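Local atomic coordinates of CytC3 (Streptomyces, PDB entry 3GJA), a protein that is a nonheme iron halogenase of the phytanoyl-CoA dioxygenase family, probably chlorinating an unactivated carbon of an aminoacyl group tethered to a carrier protein. Residues 35-40 / 78-83; 70-75 / 287-292. One frame throughout, in Å; residues are numbered along the deposited sequence.

Contact 1. Residues 35-40 / 78-83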
loop_
_atom_site.group_PDB
_atom_site.type_symbol
_atom_site.label_atom_id
_atom_site.label_comp_id
_atom_site.label_asym_id
_atom_site.label_seq_id
_atom_site.Cartn_x
_atom_site.Cartn_y
_atom_site.Cartn_z
ATOM N N GLU A 35 -21.152 2.648 0.817
ATOM C CA GLU A 35 -21.568 4.011 1.149
ATOM C C GLU A 35 -20.640 4.656 2.163
ATOM O O GLU A 35 -20.437 5.869 2.148
ATOM C CB GLU A 35 -22.992 4.026 1.706
ATOM C CG GLU A 35 -23.852 2.874 1.249
ATOM C CD GLU A 35 -23.439 1.567 1.894
ATOM O OE1 GLU A 35 -23.510 1.464 3.139
ATOM O OE2 GLU A 35 -23.038 0.643 1.156
ATOM N N GLU A 36 -20.092 3.837 3.052
ATOM C CA GLU A 36 -19.178 4.315 4.080
ATOM C C GLU A 36 -17.854 4.739 3.445
ATOM O O GLU A 36 -17.329 5.802 3.756
ATOM C CB GLU A 36 -18.951 3.213 5.127
ATOM C CG GLU A 36 -17.904 3.526 6.197
ATOM C CD GLU A 36 -18.134 4.862 6.891
ATOM O OE1 GLU A 36 -19.289 5.336 6.912
ATOM O OE2 GLU A 36 -17.162 5.432 7.428
ATOM N N MET A 37 -17.321 3.915 2.546
ATOM C CA MET A 37 -16.061 4.257 1.887
ATOM C C MET A 37 -16.245 5.540 1.096
ATOM O O MET A 37 -15.377 6.417 1.104
ATOM C CB MET A 37 -15.615 3.151 0.926
ATOM C CG MET A 37 -14.246 3.409 0.285
ATOM S SD MET A 37 -12.870 3.174 1.446
ATOM C CE MET A 37 -12.534 4.847 1.973
ATOM N N THR A 38 -17.385 5.645 0.415
ATOM C CA THR A 38 -17.682 6.820 -0.396
ATOM C C THR A 38 -17.733 8.061 0.478
ATOM O O THR A 38 -17.181 9.106 0.124
ATOM C CB THR A 38 -19.023 6.651 -1.172
ATOM O OG1 THR A 38 -18.838 5.705 -2.235
ATOM C CG2 THR A 38 -19.487 7.976 -1.771
ATOM N N ARG A 39 -18.388 7.938 1.625
ATOM C CA ARG A 39 -18.505 9.044 2.563
ATOM C C ARG A 39 -17.109 9.549 2.949
ATOM O O ARG A 39 -16.861 10.752 2.967
ATOM C CB ARG A 39 -19.244 8.585 3.821
ATOM C CG ARG A 39 -20.050 9.678 4.499
ATOM C CD ARG A 39 -20.331 9.375 5.974
ATOM N NE ARG A 39 -19.220 9.801 6.825
ATOM C CZ ARG A 39 -18.330 8.979 7.364
ATOM N NH1 ARG A 39 -18.425 7.677 7.152
ATOM N NH2 ARG A 39 -17.338 9.458 8.094
ATOM N N ARG A 40 -16.208 8.618 3.262
ATOM C CA ARG A 40 -14.833 8.954 3.653
ATOM C C ARG A 40 -14.054 9.596 2.511
ATOM O O ARG A 40 -13.396 10.620 2.687
ATOM C CB ARG A 40 -14.095 7.691 4.115
ATOM C CG ARG A 40 -14.532 7.190 5.470
ATOM C CD ARG A 40 -14.069 5.773 5.749
ATOM N NE ARG A 40 -14.405 5.405 7.121
ATOM C CZ ARG A 40 -13.588 5.560 8.159
ATOM N NH1 ARG A 40 -12.372 6.065 7.983
ATOM N NH2 ARG A 40 -14.001 5.240 9.381
ATOM N N ALA A 78 -5.060 8.115 8.325
ATOM C CA ALA A 78 -4.299 7.574 9.451
ATOM C C ALA A 78 -5.077 6.372 9.979
ATOM O O ALA A 78 -4.505 5.326 10.292
ATOM C CB ALA A 78 -4.143 8.625 10.550
ATOM N N GLU A 79 -6.393 6.526 10.059
ATOM C CA GLU A 79 -7.249 5.455 10.539
ATOM C C GLU A 79 -7.309 4.301 9.542
ATOM O O GLU A 79 -7.306 3.132 9.931
ATOM C CB GLU A 79 -8.663 5.979 10.781
ATOM C CG GLU A 79 -9.614 4.907 11.268
ATOM C CD GLU A 79 -11.052 5.358 11.270
ATOM O OE1 GLU A 79 -11.299 6.555 11.023
ATOM O OE2 GLU A 79 -11.936 4.515 11.523
ATOM N N HIS A 80 -7.367 4.630 8.252
ATOM C CA HIS A 80 -7.440 3.602 7.218
ATOM C C HIS A 80 -6.312 2.583 7.332
ATOM O O HIS A 80 -6.562 1.383 7.329
ATOM C CB HIS A 80 -7.413 4.234 5.819
ATOM C CG HIS A 80 -7.891 3.315 4.736
ATOM N ND1 HIS A 80 -9.224 3.184 4.406
ATOM C CD2 HIS A 80 -7.223 2.438 3.948
ATOM C CE1 HIS A 80 -9.355 2.266 3.465
ATOM N NE2 HIS A 80 -8.155 1.797 3.170
ATOM N N ILE A 81 -5.069 3.046 7.446
ATOM C CA ILE A 81 -3.949 2.106 7.528
ATOM C C ILE A 81 -3.908 1.314 8.837
ATOM O O ILE A 81 -3.248 0.277 8.917
ATOM C CB ILE A 81 -2.577 2.824 7.278
ATOM C CG1 ILE A 81 -2.321 3.908 8.328
ATOM C CG2 ILE A 81 -2.568 3.454 5.889
ATOM C CD1 ILE A 81 -1.482 3.439 9.499
ATOM N N MET A 82 -4.641 1.791 9.844
ATOM C CA MET A 82 -4.713 1.133 11.153
ATOM C C MET A 82 -5.875 0.137 11.249
ATOM O O MET A 82 -5.948 -0.657 12.185
ATOM C CB MET A 82 -4.884 2.186 12.263
ATOM C CG MET A 82 -3.648 3.034 12.558
ATOM S SD MET A 82 -2.242 2.017 13.094
ATOM C CE MET A 82 -2.624 1.758 14.847
ATOM N N ARG A 83 -6.787 0.193 10.287
ATOM C CA ARG A 83 -7.963 -0.671 10.282
ATOM C C ARG A 83 -7.754 -2.162 10.537
ATOM O O ARG A 83 -6.947 -2.817 9.877
ATOM C CB ARG A 83 -8.725 -0.483 8.969
ATOM C CG ARG A 83 -9.742 0.626 9.036
ATOM C CD ARG A 83 -10.951 0.139 9.803
ATOM N NE ARG A 83 -11.691 1.235 10.402
ATOM C CZ ARG A 83 -12.933 1.131 10.859
ATOM N NH1 ARG A 83 -13.578 -0.028 10.781
ATOM N NH2 ARG A 83 -13.531 2.191 11.386
HETATM O O HOH W 1 -10.731 5.662 5.787
#
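Arg40 lays the edge of its guanidinium against the carboxylate of Glu79, the two planes turned 72° from each other. The salt bridge runs from NH2 of Arg40 to OE2 of Glu79 at 3.1 Å, and this donor comes from above the carboxylate plane; the bonds from NH1 and NH2 to OE1 are weak. A chain extended from CG to NE carries the group across from helix 34-49. The NE of the same guanidinium donates to Glu36 OE2 at 2.8 Å, within its own helix. OE2 of Glu79 has a second donor in Arg83 NH2, 2.8 Å away and almost straight at 172°. Helices 34-49 and 75-82, which pack beside the barrel sheet of this cupin-type fold, are thus joined by a salt-bridge network. An alanine in place of Arg40 would probably leave Glu36 and Glu79 each short of one cationic partner and remove the direct salt bridge between the two helices. Beside this network, water 1 accepts from Arg40 NH1 (2.8 Å) and lies in the plane of the His80 ring, bonded to ND1. His80 NE2 is held by Thr151 of strand 147-152, while Met37 SD approaches CE1 of His80 obliquely at 4.2 Å.

Contact 2. Residues 70-75 / 287-292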
loop_
_atom_site.group_PDB
_atom_site.type_symbol
_atom_site.label_atom_id
_atom_site.label_comp_id
_atom_site.label_asym_id
_atom_site.label_seq_id
_atom_site.Cartn_x
_atom_site.Cartn_y
_atom_site.Cartn_z
ATOM N N ARG A 70 0.057 10.244 3.003
ATOM C CA ARG A 70 -0.847 11.221 3.587
ATOM C C ARG A 70 -1.515 10.670 4.836
ATOM O O ARG A 70 -2.261 11.378 5.513
ATOM C CB ARG A 70 -1.888 11.643 2.570
ATOM C CG ARG A 70 -1.271 12.403 1.427
ATOM C CD ARG A 70 -0.640 13.693 1.926
ATOM N NE ARG A 70 -1.090 14.772 1.071
ATOM C CZ ARG A 70 -1.864 15.773 1.464
ATOM N NH1 ARG A 70 -2.272 15.861 2.720
ATOM N NH2 ARG A 70 -2.272 16.654 0.569
ATOM N N HIS A 71 -1.246 9.404 5.141
ATOM C CA HIS A 71 -1.799 8.806 6.343
ATOM C C HIS A 71 -1.060 9.420 7.539
ATOM O O HIS A 71 -1.395 9.155 8.692
ATOM C CB HIS A 71 -1.610 7.287 6.340
ATOM C CG HIS A 71 -0.183 6.856 6.221
ATOM N ND1 HIS A 71 0.530 6.958 5.045
ATOM C CD2 HIS A 71 0.677 6.357 7.141
ATOM C CE1 HIS A 71 1.768 6.542 5.247
ATOM N NE2 HIS A 71 1.884 6.173 6.511
ATOM N N LEU A 72 -0.050 10.241 7.254
ATOM C CA LEU A 72 0.709 10.893 8.309
ATOM C C LEU A 72 0.190 12.293 8.620
ATOM O O LEU A 72 0.708 12.960 9.509
ATOM C CB LEU A 72 2.200 10.946 7.961
ATOM C CG LEU A 72 2.877 9.571 7.953
ATOM C CD1 LEU A 72 4.356 9.724 7.668
ATOM C CD2 LEU A 72 2.659 8.881 9.285
ATOM N N ASP A 73 -0.819 12.755 7.888
ATOM C CA ASP A 73 -1.376 14.070 8.192
ATOM C C ASP A 73 -2.904 14.142 8.077
ATOM O O ASP A 73 -3.532 15.050 8.632
ATOM C CB ASP A 73 -0.704 15.177 7.354
ATOM C CG ASP A 73 -1.103 15.156 5.893
ATOM O OD1 ASP A 73 -0.752 14.188 5.182
ATOM O OD2 ASP A 73 -1.756 16.133 5.457
ATOM N N ILE A 74 -3.507 13.181 7.381
ATOM C CA ILE A 74 -4.960 13.171 7.238
ATOM C C ILE A 74 -5.536 12.075 8.119
ATOM O O ILE A 74 -5.260 10.892 7.913
ATOM C CB ILE A 74 -5.382 12.942 5.772
ATOM C CG1 ILE A 74 -4.818 14.071 4.901
ATOM C CG2 ILE A 74 -6.909 12.878 5.668
ATOM C CD1 ILE A 74 -5.052 13.886 3.429
ATOM N N ASP A 75 -6.338 12.482 9.101
ATOM C CA ASP A 75 -6.941 11.554 10.053
ATOM C C ASP A 75 -7.616 10.330 9.467
ATOM O O ASP A 75 -7.352 9.218 9.904
ATOM C CB ASP A 75 -7.940 12.287 10.958
ATOM C CG ASP A 75 -7.256 13.216 11.947
ATOM O OD1 ASP A 75 -6.128 12.899 12.366
ATOM O OD2 ASP A 75 -7.847 14.254 12.313
ATOM N N GLY A 287 8.154 8.572 8.906
ATOM C CA GLY A 287 8.172 7.581 9.953
ATOM C C GLY A 287 7.331 6.399 9.530
ATOM O O GLY A 287 6.315 6.569 8.863
ATOM N N ALA A 288 7.769 5.199 9.880
ATOM C CA ALA A 288 7.001 4.006 9.581
ATOM C C ALA A 288 6.012 3.903 10.747
ATOM O O ALA A 288 6.302 4.355 11.857
ATOM C CB ALA A 288 7.909 2.780 9.536
ATOM N N VAL A 289 4.844 3.326 10.499
ATOM C CA VAL A 289 3.834 3.203 11.539
ATOM C C VAL A 289 3.676 1.772 12.017
ATOM O O VAL A 289 3.438 0.863 11.219
ATOM C CB VAL A 289 2.460 3.708 11.037
ATOM C CG1 VAL A 289 1.380 3.435 12.084
ATOM C CG2 VAL A 289 2.535 5.201 10.734
ATOM N N LEU A 290 3.817 1.579 13.324
ATOM C CA LEU A 290 3.661 0.261 13.931
ATOM C C LEU A 290 2.152 0.133 14.135
ATOM O O LEU A 290 1.580 0.802 14.993
ATOM C CB LEU A 290 4.383 0.216 15.285
ATOM C CG LEU A 290 4.844 -1.112 15.906
ATOM C CD1 LEU A 290 4.368 -1.173 17.345
ATOM C CD2 LEU A 290 4.333 -2.296 15.126
ATOM N N THR A 291 1.512 -0.728 13.352
ATOM C CA THR A 291 0.065 -0.887 13.421
ATOM C C THR A 291 -0.417 -1.987 14.352
ATOM O O THR A 291 -1.609 -2.084 14.641
ATOM C CB THR A 291 -0.512 -1.160 12.025
ATOM O OG1 THR A 291 -0.126 -2.475 11.597
ATOM C CG2 THR A 291 0.014 -0.144 11.030
ATOM N N SER A 292 0.505 -2.823 14.812
ATOM C CA SER A 292 0.151 -3.916 15.704
ATOM C C SER A 292 1.409 -4.519 16.308
ATOM O O SER A 292 2.512 -4.286 15.817
ATOM C CB SER A 292 -0.614 -4.984 14.932
ATOM O OG SER A 292 0.115 -5.369 13.786
HETATM O O HOH W 2 4.520 5.320 7.384
#
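Strand 289-290, one border of the antiparallel sheet, with the residues leading into it, meets the 3-10 turn 70-72 through Leu72, His71, Val289 and Gly287. Methyl CD2 of Leu72 lies 4.0 Å from CG2 of Val289, and the two side chains run antiparallel alongside one another. The other branch of Leu72 reaches the backbone: CD1 stands 3.9 Å from Gly287 O. The CA atoms of Leu72 and Gly287, 8.3 Å apart, are the nearest across the two segments. In Val289, CG1 lies anti to the backbone N (chi1 174°), which leaves CG2 as the branch that touches both Leu72 and His71. That same CG2 comes to the edge of the imidazole, near its plane, 4.2 Å from CD2 of His71.

The turn precedes helix 75-82, and the strand pairs with strand 98-108 through the backbone of Val289 and Cys100; the contact therefore joins the turn just before helix 75-82 to the border of the sheet. Polar bridging goes through water 2, which donates to Gly287 O at 2.6 Å and sits 2.9 Å from His71 NE2, in the ring plane. The other nitrogen, ND1, is bonded to Ser103 OG of strand 98-108; with both nitrogens engaged, the ring is probably held in its rotation. Leu72 CG lies over one face of that ring, 3.8 Å from its plane and displaced from the centre.

In the fold
Contacts 1 and 2, with centres about 13 Å apart, share the neighbourhood of helix 75-82: residues 70-75 lead into it and residues 78-83 include its end. Their segments alternate along the chain, and they touch directly. Ala78 CB packs 3.4 Å from His71 O, Ile81 CD1 lies 3.9 Å from Val289 CG1, and Met82 SD is 3.7 Å from Thr291 CA. The helix therefore turns one side to helix 34-49 and another to the border strand 289-290. In each contact a histidine also ties to a strand of the sheet. None of the interactions described involves iron or substrate; they join the helices and the border strand around the barrel sheet.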